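Local coordinates for OxyA protein (Actinoplanes teichomyceticus, PDB 5HH3), which probably carries out an oxidative phenolic coupling that cyclises the peptide precursor of a glycopeptide antibiotic, acting as a heme-dependent cytochrome P450, at residues Asp71-Leu76 and Gln93-Glu98; Pro120-Val125 and Glu355-Thr360; Asp210-Val215 and Gly230-Val235; Val243-Ala248 and Pro385-Val390. One frame throughout, in Å; residues are numbered along the deposited sequence.

Interaction 1 of 4, residues Asp71-Leu76 and Gln93-Glu98; sequences DFSARL and QYDPPE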
# COMPACT_ATOMS: atom_id res chain seq x y z
N ASP B 71 22.01 10.67 -4.65
CA ASP B 71 21.11 11.36 -3.73
C ASP B 71 19.72 10.76 -3.64
O ASP B 71 18.79 11.45 -3.21
CB ASP B 71 20.99 12.85 -4.11
CG ASP B 71 22.27 13.61 -3.89
OD1 ASP B 71 23.09 13.22 -3.04
OD2 ASP B 71 22.43 14.64 -4.57
N PHE B 72 19.56 9.49 -4.02
CA PHE B 72 18.29 8.80 -3.89
C PHE B 72 18.52 7.44 -3.25
O PHE B 72 19.54 6.81 -3.47
CB PHE B 72 17.59 8.63 -5.25
CG PHE B 72 17.00 9.89 -5.82
CD1 PHE B 72 15.69 10.25 -5.53
CD2 PHE B 72 17.75 10.70 -6.65
CE1 PHE B 72 15.15 11.42 -6.06
CE2 PHE B 72 17.21 11.87 -7.17
CZ PHE B 72 15.90 12.22 -6.88
N SER B 73 17.56 7.01 -2.43
CA SER B 73 17.64 5.76 -1.67
C SER B 73 16.44 4.90 -2.00
O SER B 73 15.32 5.38 -2.03
CB SER B 73 17.65 6.02 -0.16
OG SER B 73 17.37 4.83 0.57
N ALA B 74 16.70 3.62 -2.23
CA ALA B 74 15.65 2.62 -2.39
C ALA B 74 15.14 2.09 -1.02
O ALA B 74 13.94 1.88 -0.81
CB ALA B 74 16.21 1.48 -3.23
N ARG B 75 16.07 1.96 -0.10
CA ARG B 75 15.84 1.42 1.25
C ARG B 75 14.91 2.24 2.12
O ARG B 75 14.09 1.68 2.86
CB ARG B 75 17.18 1.33 1.95
CG ARG B 75 17.19 0.78 3.37
CD ARG B 75 18.62 0.79 3.87
NE ARG B 75 19.21 2.15 3.84
CZ ARG B 75 19.11 3.07 4.82
NH1 ARG B 75 18.44 2.82 5.95
NH2 ARG B 75 19.69 4.26 4.66
N LEU B 76 15.04 3.56 2.06
CA LEU B 76 14.28 4.45 2.93
C LEU B 76 12.77 4.52 2.65
O LEU B 76 12.00 4.97 3.52
CB LEU B 76 14.88 5.87 2.92
CG LEU B 76 16.20 6.11 3.66
CD1 LEU B 76 16.60 7.55 3.38
CD2 LEU B 76 16.13 5.85 5.17
N GLN B 93 16.15 -3.37 -2.02
CA GLN B 93 15.98 -2.76 -0.69
C GLN B 93 17.29 -2.28 -0.04
O GLN B 93 17.26 -1.75 1.05
CB GLN B 93 15.30 -3.76 0.26
CG GLN B 93 13.94 -4.27 -0.22
CD GLN B 93 12.78 -3.36 0.16
OE1 GLN B 93 12.73 -2.19 -0.25
NE2 GLN B 93 11.84 -3.88 0.96
N TYR B 94 18.44 -2.46 -0.70
CA TYR B 94 19.74 -2.06 -0.14
C TYR B 94 20.35 -0.81 -0.80
O TYR B 94 20.26 -0.61 -2.01
CB TYR B 94 20.72 -3.22 -0.24
CG TYR B 94 20.46 -4.35 0.75
CD1 TYR B 94 20.45 -4.11 2.13
CD2 TYR B 94 20.29 -5.67 0.31
CE1 TYR B 94 20.25 -5.14 3.05
CE2 TYR B 94 20.08 -6.72 1.22
CZ TYR B 94 20.06 -6.45 2.58
OH TYR B 94 19.86 -7.45 3.50
N ASP B 95 21.01 0.01 0.02
CA ASP B 95 21.86 1.09 -0.45
C ASP B 95 23.30 0.67 -0.27
O ASP B 95 23.57 -0.25 0.51
CB ASP B 95 21.60 2.37 0.37
CG ASP B 95 20.22 2.96 0.09
OD1 ASP B 95 19.67 2.72 -0.99
OD2 ASP B 95 19.68 3.67 0.95
N PRO B 96 24.25 1.35 -0.97
CA PRO B 96 25.67 1.10 -0.66
C PRO B 96 25.96 1.43 0.81
O PRO B 96 25.30 2.31 1.34
CB PRO B 96 26.42 2.07 -1.59
CG PRO B 96 25.44 2.40 -2.67
CD PRO B 96 24.08 2.35 -2.04
N PRO B 97 26.88 0.75 1.49
CA PRO B 97 27.74 -0.27 0.95
C PRO B 97 27.13 -1.68 0.92
O PRO B 97 27.72 -2.53 0.27
CB PRO B 97 28.91 -0.25 1.92
CG PRO B 97 28.26 0.03 3.24
CD PRO B 97 27.10 0.94 2.93
N GLU B 98 25.99 -1.92 1.58
CA GLU B 98 25.42 -3.29 1.64
C GLU B 98 25.05 -3.79 0.25
O GLU B 98 25.31 -4.94 -0.11
CB GLU B 98 24.20 -3.40 2.58
CG GLU B 98 24.51 -3.17 4.06
CD GLU B 98 24.35 -1.72 4.51
OE1 GLU B 98 24.25 -0.77 3.70
OE2 GLU B 98 24.37 -1.50 5.73
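Ser73 and Asp95 make the strongest link here: the hydroxyl OG of Ser73 donates to OD2 of Asp95 over 2.6 Å, meeting the syn lone pair of that oxygen. Ser73 turns OG anti to its own backbone N (chi1 165°), and from there the same oxygen also accepts from Leu76 N at 3.0 Å, capping the turn that leads into helix 75-78. A small hydroxyl suits this place because it can give and receive at once. The carboxylate of Asp95 is shared further. Its OD1 takes a weak bond from Ala74 N at 3.3 Å, while OD2 forms a salt bridge with Arg75 NE, also 3.3 Å and weakly aligned. Guanidinium and carboxylate planes stand 85° apart, and NE meets OD2 alone, not as a two-pronged pair. Around the polar centre, Arg75 CB rests 3.2 Å from Gln93 O. Gln93 OE1 is buried with no partner in the model. Ala74, whose methyl points toward Gln93-Glu98, lies close to the heme-binding Arg291 and His346. Tying the turn after strand 72-73 to the loop that leads into helix 98-106 closes the base of the B-C loop of the P450 fold, beside the heme.

Interaction 2 of 4, residues Pro120-Val125 and Glu355-Thr360; sequences PQVERV and ELVFRT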
# COMPACT_ATOMS: atom_id res chain seq x y z
N PRO B 120 23.17 -23.54 -25.41
CA PRO B 120 22.66 -24.84 -25.90
C PRO B 120 21.53 -25.44 -25.05
O PRO B 120 20.57 -25.97 -25.60
CB PRO B 120 23.89 -25.75 -25.86
CG PRO B 120 25.06 -24.83 -25.96
CD PRO B 120 24.65 -23.53 -25.33
N GLN B 121 21.64 -25.34 -23.73
CA GLN B 121 20.58 -25.80 -22.82
C GLN B 121 19.27 -25.01 -23.00
O GLN B 121 18.19 -25.59 -23.00
CB GLN B 121 21.03 -25.75 -21.36
CG GLN B 121 20.17 -26.59 -20.42
CD GLN B 121 20.88 -26.97 -19.13
OE1 GLN B 121 21.74 -26.25 -18.64
NE2 GLN B 121 20.51 -28.12 -18.58
N VAL B 122 19.39 -23.69 -23.16
CA VAL B 122 18.22 -22.83 -23.36
C VAL B 122 17.53 -23.18 -24.69
O VAL B 122 16.32 -23.25 -24.72
CB VAL B 122 18.55 -21.33 -23.25
CG1 VAL B 122 17.33 -20.48 -23.61
CG2 VAL B 122 18.99 -20.99 -21.84
N GLU B 123 18.30 -23.47 -25.74
CA GLU B 123 17.74 -23.93 -27.02
C GLU B 123 16.92 -25.20 -26.85
O GLU B 123 15.81 -25.29 -27.37
CB GLU B 123 18.84 -24.18 -28.06
CG GLU B 123 19.53 -22.93 -28.59
CD GLU B 123 20.63 -23.23 -29.62
OE1 GLU B 123 21.26 -24.32 -29.59
OE2 GLU B 123 20.86 -22.35 -30.47
N ARG B 124 17.45 -26.17 -26.11
CA ARG B 124 16.72 -27.40 -25.81
C ARG B 124 15.43 -27.16 -25.03
O ARG B 124 14.41 -27.81 -25.30
CB ARG B 124 17.59 -28.41 -25.05
CG ARG B 124 18.64 -29.08 -25.92
CD ARG B 124 19.29 -30.26 -25.20
NE ARG B 124 20.18 -29.79 -24.13
CZ ARG B 124 21.45 -29.38 -24.28
NH1 ARG B 124 22.05 -29.38 -25.48
NH2 ARG B 124 22.14 -28.97 -23.22
N VAL B 125 15.46 -26.25 -24.05
CA VAL B 125 14.26 -25.96 -23.26
C VAL B 125 13.17 -25.40 -24.18
O VAL B 125 12.01 -25.80 -24.08
CB VAL B 125 14.53 -25.00 -22.09
CG1 VAL B 125 13.22 -24.50 -21.48
CG2 VAL B 125 15.37 -25.71 -21.04
N GLU B 355 17.79 -11.80 -21.64
CA GLU B 355 18.00 -11.62 -23.07
C GLU B 355 18.35 -12.89 -23.81
O GLU B 355 17.91 -13.07 -24.94
CB GLU B 355 19.05 -10.55 -23.37
CG GLU B 355 18.55 -9.14 -23.05
CD GLU B 355 19.58 -8.06 -23.32
OE1 GLU B 355 19.19 -6.89 -23.48
OE2 GLU B 355 20.79 -8.35 -23.35
N LEU B 356 19.15 -13.76 -23.18
CA LEU B 356 19.49 -15.07 -23.75
C LEU B 356 18.24 -15.93 -23.97
O LEU B 356 18.09 -16.57 -25.02
CB LEU B 356 20.47 -15.82 -22.84
CG LEU B 356 20.79 -17.26 -23.22
CD1 LEU B 356 21.43 -17.30 -24.61
CD2 LEU B 356 21.70 -17.93 -22.19
N VAL B 357 17.37 -15.96 -22.97
CA VAL B 357 16.10 -16.68 -23.08
C VAL B 357 15.24 -16.10 -24.23
O VAL B 357 14.71 -16.85 -25.02
CB VAL B 357 15.33 -16.71 -21.74
CG1 VAL B 357 13.92 -17.28 -21.92
CG2 VAL B 357 16.09 -17.54 -20.72
N PHE B 358 15.15 -14.77 -24.33
CA PHE B 358 14.30 -14.14 -25.33
C PHE B 358 14.87 -14.32 -26.73
O PHE B 358 14.12 -14.62 -27.66
CB PHE B 358 14.10 -12.65 -25.08
CG PHE B 358 13.57 -12.30 -23.71
CD1 PHE B 358 12.78 -13.17 -22.97
CD2 PHE B 358 13.86 -11.04 -23.16
CE1 PHE B 358 12.29 -12.79 -21.70
CE2 PHE B 358 13.38 -10.67 -21.91
CZ PHE B 358 12.59 -11.54 -21.18
N ARG B 359 16.19 -14.12 -26.84
CA ARG B 359 16.94 -14.26 -28.10
C ARG B 359 16.82 -15.67 -28.67
O ARG B 359 16.92 -15.86 -29.87
CB ARG B 359 18.44 -13.91 -27.89
CG ARG B 359 19.41 -14.43 -28.95
CD ARG B 359 20.79 -13.80 -28.84
NE ARG B 359 21.03 -13.29 -27.50
CZ ARG B 359 21.85 -13.86 -26.61
NH1 ARG B 359 22.51 -14.96 -26.92
NH2 ARG B 359 21.98 -13.31 -25.42
N THR B 360 16.63 -16.65 -27.80
CA THR B 360 16.52 -18.05 -28.17
C THR B 360 15.08 -18.44 -28.42
O THR B 360 14.77 -19.03 -29.45
CB THR B 360 17.14 -18.96 -27.08
OG1 THR B 360 18.49 -18.54 -26.83
CG2 THR B 360 17.16 -20.42 -27.52
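The carbonyl oxygen of Leu356 is gripped twice by Thr360, one helical turn on: OG1 donates to Leu356 O at 2.7 Å, and Thr360 N adds a weak backbone bond. The hydroxyl approaches at a C=O...donor angle of 158°, tilted modestly from the carbonyl plane. Because OG1 lies beside the backbone N (chi1 -55°), the polar branch of the threonine is spent inside its own helix, and the methyl CG2 is left for the neighbouring one. That methyl reaches helix 112-136 at Glu123, lying 3.6 Å from Glu123 CA and equally close to CG, so the acid contributes its aliphatic part, with its chain extended beyond CG.

Val122 sits at the heart of the contact and divides its two methyls between partners. CG1 comes within 3.8 Å of Thr360 CB and 4.0 Å of Val357 CA, while CG2 meets Leu356 CD2 at 4.1 Å. A beta-branched residue suits this place, being short enough to let the backbones approach and forked enough to touch three residues. No hydrogen bond joins the two helices; apolar contact does the work, with Leu356 also packing on Met115 and Phe118, and Val357 on Val150 of helix 142-159. The short helix axes come within 9.6 Å and cross at -51°. Next along helix 351-368, Phe358 touches the heme. Such packing of the heme-contacting helix 351-368 on helix 112-136 belongs to the helical bundle at the core of the cytochrome P450 fold, where these correspond to helices L and D.

Interaction 3 of 4, residues Asp210-Val215 and Gly230-Val235; sequences DMFGVV and GVAAFV. With HEM (protoporphyrin IX containing Fe), chain G.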
# COMPACT_ATOMS: atom_id res chain seq x y z
N ASP B 210 26.54 -24.65 -11.95
CA ASP B 210 25.41 -23.71 -11.84
C ASP B 210 25.73 -22.39 -11.08
O ASP B 210 26.87 -22.12 -10.74
CB ASP B 210 24.25 -24.44 -11.16
CG ASP B 210 24.64 -25.01 -9.81
OD1 ASP B 210 25.15 -26.15 -9.79
OD2 ASP B 210 24.48 -24.31 -8.79
N MET B 211 24.69 -21.59 -10.84
CA MET B 211 24.78 -20.31 -10.13
C MET B 211 25.48 -20.43 -8.76
O MET B 211 26.35 -19.63 -8.46
CB MET B 211 23.38 -19.69 -9.96
CG MET B 211 23.40 -18.18 -9.79
SD MET B 211 22.03 -17.48 -8.84
CE MET B 211 22.48 -18.08 -7.21
N PHE B 212 25.10 -21.42 -7.95
CA PHE B 212 25.66 -21.57 -6.60
C PHE B 212 27.15 -21.87 -6.61
O PHE B 212 27.91 -21.27 -5.85
CB PHE B 212 24.92 -22.65 -5.79
CG PHE B 212 23.65 -22.19 -5.14
CD1 PHE B 212 23.00 -21.04 -5.52
CD2 PHE B 212 23.07 -22.95 -4.14
CE1 PHE B 212 21.83 -20.64 -4.91
CE2 PHE B 212 21.88 -22.57 -3.54
CZ PHE B 212 21.27 -21.41 -3.92
N GLY B 213 27.58 -22.80 -7.46
CA GLY B 213 28.98 -23.19 -7.52
C GLY B 213 29.93 -22.10 -8.00
O GLY B 213 31.04 -21.98 -7.50
N VAL B 214 29.49 -21.32 -8.98
CA VAL B 214 30.23 -20.14 -9.44
C VAL B 214 30.43 -19.14 -8.29
O VAL B 214 31.54 -18.69 -8.05
CB VAL B 214 29.50 -19.46 -10.62
CG1 VAL B 214 30.00 -18.03 -10.88
CG2 VAL B 214 29.64 -20.32 -11.87
N VAL B 215 29.35 -18.83 -7.58
CA VAL B 215 29.41 -17.85 -6.49
C VAL B 215 30.30 -18.37 -5.35
O VAL B 215 31.21 -17.68 -4.90
CB VAL B 215 28.00 -17.51 -5.97
CG1 VAL B 215 28.07 -16.61 -4.74
CG2 VAL B 215 27.16 -16.82 -7.06
N GLY B 230 18.35 -16.55 -0.86
CA GLY B 230 17.62 -15.37 -1.28
C GLY B 230 17.78 -15.07 -2.75
O GLY B 230 16.80 -14.71 -3.42
N VAL B 231 18.99 -15.23 -3.27
CA VAL B 231 19.22 -14.99 -4.70
C VAL B 231 18.49 -16.05 -5.53
O VAL B 231 17.84 -15.70 -6.52
CB VAL B 231 20.71 -14.95 -5.07
CG1 VAL B 231 20.88 -14.71 -6.56
CG2 VAL B 231 21.41 -13.83 -4.30
N ALA B 232 18.58 -17.32 -5.12
CA ALA B 232 17.86 -18.40 -5.80
C ALA B 232 16.35 -18.15 -5.87
O ALA B 232 15.75 -18.29 -6.93
CB ALA B 232 18.14 -19.75 -5.15
N ALA B 233 15.77 -17.77 -4.74
CA ALA B 233 14.36 -17.49 -4.65
C ALA B 233 13.95 -16.31 -5.56
O ALA B 233 12.92 -16.37 -6.23
CB ALA B 233 13.97 -17.23 -3.21
N PHE B 234 14.78 -15.28 -5.62
CA PHE B 234 14.55 -14.21 -6.58
C PHE B 234 14.60 -14.69 -8.04
O PHE B 234 13.72 -14.35 -8.85
CB PHE B 234 15.52 -13.04 -6.39
CG PHE B 234 15.00 -11.79 -6.96
CD1 PHE B 234 14.14 -10.99 -6.21
CD2 PHE B 234 15.29 -11.43 -8.28
CE1 PHE B 234 13.61 -9.82 -6.74
CE2 PHE B 234 14.77 -10.27 -8.81
CZ PHE B 234 13.94 -9.45 -8.04
N VAL B 235 15.61 -15.48 -8.39
CA VAL B 235 15.72 -15.99 -9.73
C VAL B 235 14.51 -16.88 -10.12
O VAL B 235 13.91 -16.68 -11.19
CB VAL B 235 17.07 -16.72 -9.94
CG1 VAL B 235 17.11 -17.44 -11.27
CG2 VAL B 235 18.21 -15.70 -9.87
CHA HEM G . 16.35 -5.21 -11.21
CHB HEM G . 17.10 -9.99 -11.52
CHC HEM G . 14.51 -10.11 -15.63
CHD HEM G . 13.85 -5.34 -15.34
C1A HEM G . 16.75 -6.50 -10.94
C2A HEM G . 17.42 -6.89 -9.74
C3A HEM G . 17.64 -8.23 -9.83
C4A HEM G . 17.10 -8.68 -11.07
CMA HEM G . 18.31 -9.10 -8.80
CAA HEM G . 17.82 -5.97 -8.61
CBA HEM G . 19.21 -5.40 -8.91
CGA HEM G . 19.73 -4.44 -7.86
O1A HEM G . 18.96 -3.81 -7.08
O2A HEM G . 20.97 -4.23 -7.77
C1B HEM G . 16.44 -10.46 -12.67
C2B HEM G . 16.41 -11.84 -13.08
C3B HEM G . 15.68 -11.89 -14.25
C4B HEM G . 15.27 -10.48 -14.52
CMB HEM G . 17.06 -13.01 -12.38
CAB HEM G . 15.34 -13.02 -15.15
CBB HEM G . 15.81 -14.27 -15.08
C1C HEM G . 14.07 -8.82 -15.93
C2C HEM G . 13.29 -8.46 -17.05
C3C HEM G . 13.09 -7.08 -16.96
C4C HEM G . 13.78 -6.63 -15.78
CMC HEM G . 12.76 -9.41 -18.11
CAC HEM G . 12.35 -6.16 -17.87
CBC HEM G . 11.77 -6.48 -19.02
C1D HEM G . 14.50 -4.96 -14.16
C2D HEM G . 14.48 -3.55 -13.72
C3D HEM G . 15.17 -3.51 -12.57
C4D HEM G . 15.60 -4.90 -12.33
CMD HEM G . 13.83 -2.35 -14.36
CAD HEM G . 15.43 -2.26 -11.74
CBD HEM G . 14.30 -1.90 -10.77
CGD HEM G . 14.64 -0.62 -9.98
O1D HEM G . 13.89 -0.16 -9.10
O2D HEM G . 15.67 0.04 -10.17
NA HEM G . 16.57 -7.60 -11.75
NB HEM G . 15.79 -9.72 -13.56
NC HEM G . 14.39 -7.71 -15.21
ND HEM G . 15.21 -5.73 -13.32
FE HEM G . 15.50 -7.64 -13.44
O HOH W 1 13.86 -7.94 -12.16
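Apolar packing is all that joins Met211 and Phe212 to helix 230-235. The thioether of Met211 reaches across with its sulphur: SD lies 3.8 Å from Val231 CG1. The bend at chi3 (70°) brings CE as well as SD against this valine methyl, and SD also comes to 4.3 Å from Val235 CG2. A flexible, polarisable side chain suits a bridge between helices whose axes stay 11.8 Å apart. Phe212 packs alongside, its CE1 and CZ each near the CB of Ala232; the small methyl lets the ring come close to the helix. Phe212 is further enclosed by helix 182-205, including Met196 and Met199.

The polar contact among the side chains is local. Asp210 is the N-cap of helix 211-219, its OD2 accepting a weak bond from Phe212 N at 3.1 Å.

Contacts with the cofactor come from the second segment. The edge of the Phe234 ring approaches the porphyrin, CE2 standing 3.6 Å from heme CHB, and Val235 CG2 lies 3.9 Å from the heme methyl CMB. A water occupies a coordination site of the iron. Here helix 211-219, in the place of helix H, packs on the long I-helix of P450s (225-256), which runs over the distal side of the heme.

Interaction 4 of 4, residues Val243-Ala248 and Pro385-Val390; sequences VARFLA and PPPFDV. With ACT (acetate ion), chain O.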
# COMPACT_ATOMS: atom_id res chain seq x y z
N VAL B 243 10.34 -13.15 -16.93
CA VAL B 243 10.61 -13.84 -18.17
C VAL B 243 9.32 -14.41 -18.77
O VAL B 243 9.10 -14.27 -19.96
CB VAL B 243 11.66 -14.94 -18.00
CG1 VAL B 243 11.76 -15.84 -19.24
CG2 VAL B 243 13.02 -14.32 -17.66
N ALA B 244 8.50 -15.07 -17.96
CA ALA B 244 7.23 -15.61 -18.43
C ALA B 244 6.30 -14.53 -18.98
O ALA B 244 5.71 -14.72 -20.06
CB ALA B 244 6.53 -16.37 -17.32
N ARG B 245 6.18 -13.40 -18.28
CA ARG B 245 5.30 -12.32 -18.72
C ARG B 245 5.76 -11.71 -20.04
O ARG B 245 4.93 -11.42 -20.90
CB ARG B 245 5.13 -11.23 -17.65
CG ARG B 245 4.23 -11.68 -16.50
CD ARG B 245 3.94 -10.58 -15.48
NE ARG B 245 5.14 -9.95 -14.95
CZ ARG B 245 5.73 -8.85 -15.40
NH1 ARG B 245 5.26 -8.14 -16.45
NH2 ARG B 245 6.83 -8.45 -14.80
N PHE B 246 7.07 -11.53 -20.19
CA PHE B 246 7.64 -11.05 -21.44
C PHE B 246 7.40 -12.00 -22.64
O PHE B 246 7.06 -11.55 -23.72
CB PHE B 246 9.13 -10.81 -21.29
CG PHE B 246 9.74 -10.14 -22.48
CD1 PHE B 246 10.20 -10.90 -23.55
CD2 PHE B 246 9.85 -8.76 -22.53
CE1 PHE B 246 10.75 -10.28 -24.66
CE2 PHE B 246 10.37 -8.13 -23.65
CZ PHE B 246 10.85 -8.89 -24.70
N LEU B 247 7.63 -13.30 -22.44
CA LEU B 247 7.44 -14.28 -23.51
C LEU B 247 5.96 -14.36 -23.93
O LEU B 247 5.68 -14.50 -25.12
CB LEU B 247 7.96 -15.66 -23.09
CG LEU B 247 9.48 -15.82 -22.96
CD1 LEU B 247 9.81 -17.21 -22.43
CD2 LEU B 247 10.18 -15.56 -24.28
N ALA B 248 5.04 -14.25 -22.97
CA ALA B 248 3.61 -14.20 -23.29
C ALA B 248 3.28 -12.95 -24.11
O ALA B 248 2.58 -13.05 -25.11
CB ALA B 248 2.75 -14.28 -22.03
N PRO B 385 -3.53 -6.65 -13.29
CA PRO B 385 -2.84 -5.47 -12.77
C PRO B 385 -1.39 -5.39 -13.29
O PRO B 385 -0.79 -6.41 -13.59
CB PRO B 385 -2.84 -5.71 -11.26
CG PRO B 385 -4.00 -6.62 -11.01
CD PRO B 385 -4.08 -7.50 -12.22
N PRO B 386 -0.84 -4.18 -13.43
CA PRO B 386 0.56 -3.99 -13.76
C PRO B 386 1.48 -4.72 -12.77
O PRO B 386 1.08 -4.88 -11.64
CB PRO B 386 0.77 -2.47 -13.62
CG PRO B 386 -0.58 -1.88 -13.78
CD PRO B 386 -1.60 -2.91 -13.41
N PRO B 387 2.67 -5.18 -13.17
CA PRO B 387 3.22 -4.97 -14.51
C PRO B 387 2.66 -5.93 -15.58
O PRO B 387 2.10 -6.99 -15.25
CB PRO B 387 4.71 -5.16 -14.30
CG PRO B 387 4.82 -6.09 -13.11
CD PRO B 387 3.62 -5.83 -12.25
N PHE B 388 2.84 -5.53 -16.85
CA PHE B 388 2.26 -6.17 -18.05
C PHE B 388 1.98 -7.67 -17.90
O PHE B 388 2.90 -8.48 -17.97
CB PHE B 388 3.15 -5.97 -19.28
CG PHE B 388 2.40 -6.09 -20.60
CD1 PHE B 388 1.99 -7.31 -21.08
CD2 PHE B 388 2.12 -4.98 -21.34
CE1 PHE B 388 1.29 -7.40 -22.30
CE2 PHE B 388 1.42 -5.06 -22.55
CZ PHE B 388 1.02 -6.27 -23.03
N ASP B 389 0.71 -7.99 -17.76
CA ASP B 389 0.30 -9.29 -17.34
C ASP B 389 -0.83 -9.81 -18.24
O ASP B 389 -2.03 -9.58 -17.98
CB ASP B 389 -0.15 -9.22 -15.89
CG ASP B 389 -0.68 -10.53 -15.38
OD1 ASP B 389 -0.33 -11.58 -15.95
OD2 ASP B 389 -1.46 -10.50 -14.41
N VAL B 390 -0.44 -10.52 -19.30
CA VAL B 390 -1.41 -11.20 -20.15
C VAL B 390 -1.95 -12.39 -19.37
O VAL B 390 -1.20 -13.30 -19.05
CB VAL B 390 -0.79 -11.69 -21.47
CG1 VAL B 390 -1.87 -12.35 -22.35
CG2 VAL B 390 -0.11 -10.55 -22.21
C ACT O . 8.12 -9.13 -10.92
O ACT O . 8.05 -9.96 -9.98
OXT ACT O . 7.87 -9.44 -12.10
CH3 ACT O . 8.52 -7.71 -10.60
O HOH W 2 2.47 -10.70 -19.83
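Arg245 is the centre of this contact, reaching from helix 243-248 to the loop; a bend at chi3 (-53°) brings its guanidinium to Pro387 and Phe388. Its NH1 donates to Phe388 O over 2.8 Å, nearly straight at 164°. The oxygen lies in the guanidinium plane, whereas the nitrogen sits above the carbonyl plane. NH2, on the far side of the group, donates in the same plane to OXT of an acetate, probably from the crystallisation liquor, 3.1 Å away. The Pro387 ring covers one face of the guanidinium, CG standing 3.5 Å from NH2, offset toward the rim. A flat cation with several N-H groups suits a place needing in-plane donation and an apolar covering over one face.

Outside this first shell, NE of Arg245 pairs with Asp241 in a salt bridge, and NH1 also donates to Thr284 O, which fixes the group's rotation. A water stitches the backbones together: it accepts from Val390 N at 3.0 Å and lies 2.8 Å from Arg245 O and 2.9 Å from Phe388 O. Farther along, the small Ala248 packs CB against Val390 CB at 4.4 Å. A cis peptide precedes Pro387, turning the loop, while Phe388 N is held by Glu286. Here the I-helix of the P450 fold is joined to the C-terminal loop before strand 394-396, the Arg245 side chain lying about 7 Å from the heme at the nearest atoms.

The four contacts lie around the heme, and interactions 2, 3 and 4 each hold a residue that touches it. Interactions 2 and 4 do touch: Phe358 and Phe246 stack, with Phe358 CE1 3.4 Å from Phe246 CD1, and Val357 CG1 lies 3.7 Å from Val243 CG1, tying helix 351-368 to helix 225-256. Interactions 3 and 4 use successive parts of helix 225-256, their centres about 23 Å apart, and together they contribute Phe234, Val235 and Val243 to the heme pocket. Interaction 1 lies on the propionate side, the side chain of Ala74 about 7 Å from the heme; its centre is about 33 Å from that of interaction 2, across the chain's centre.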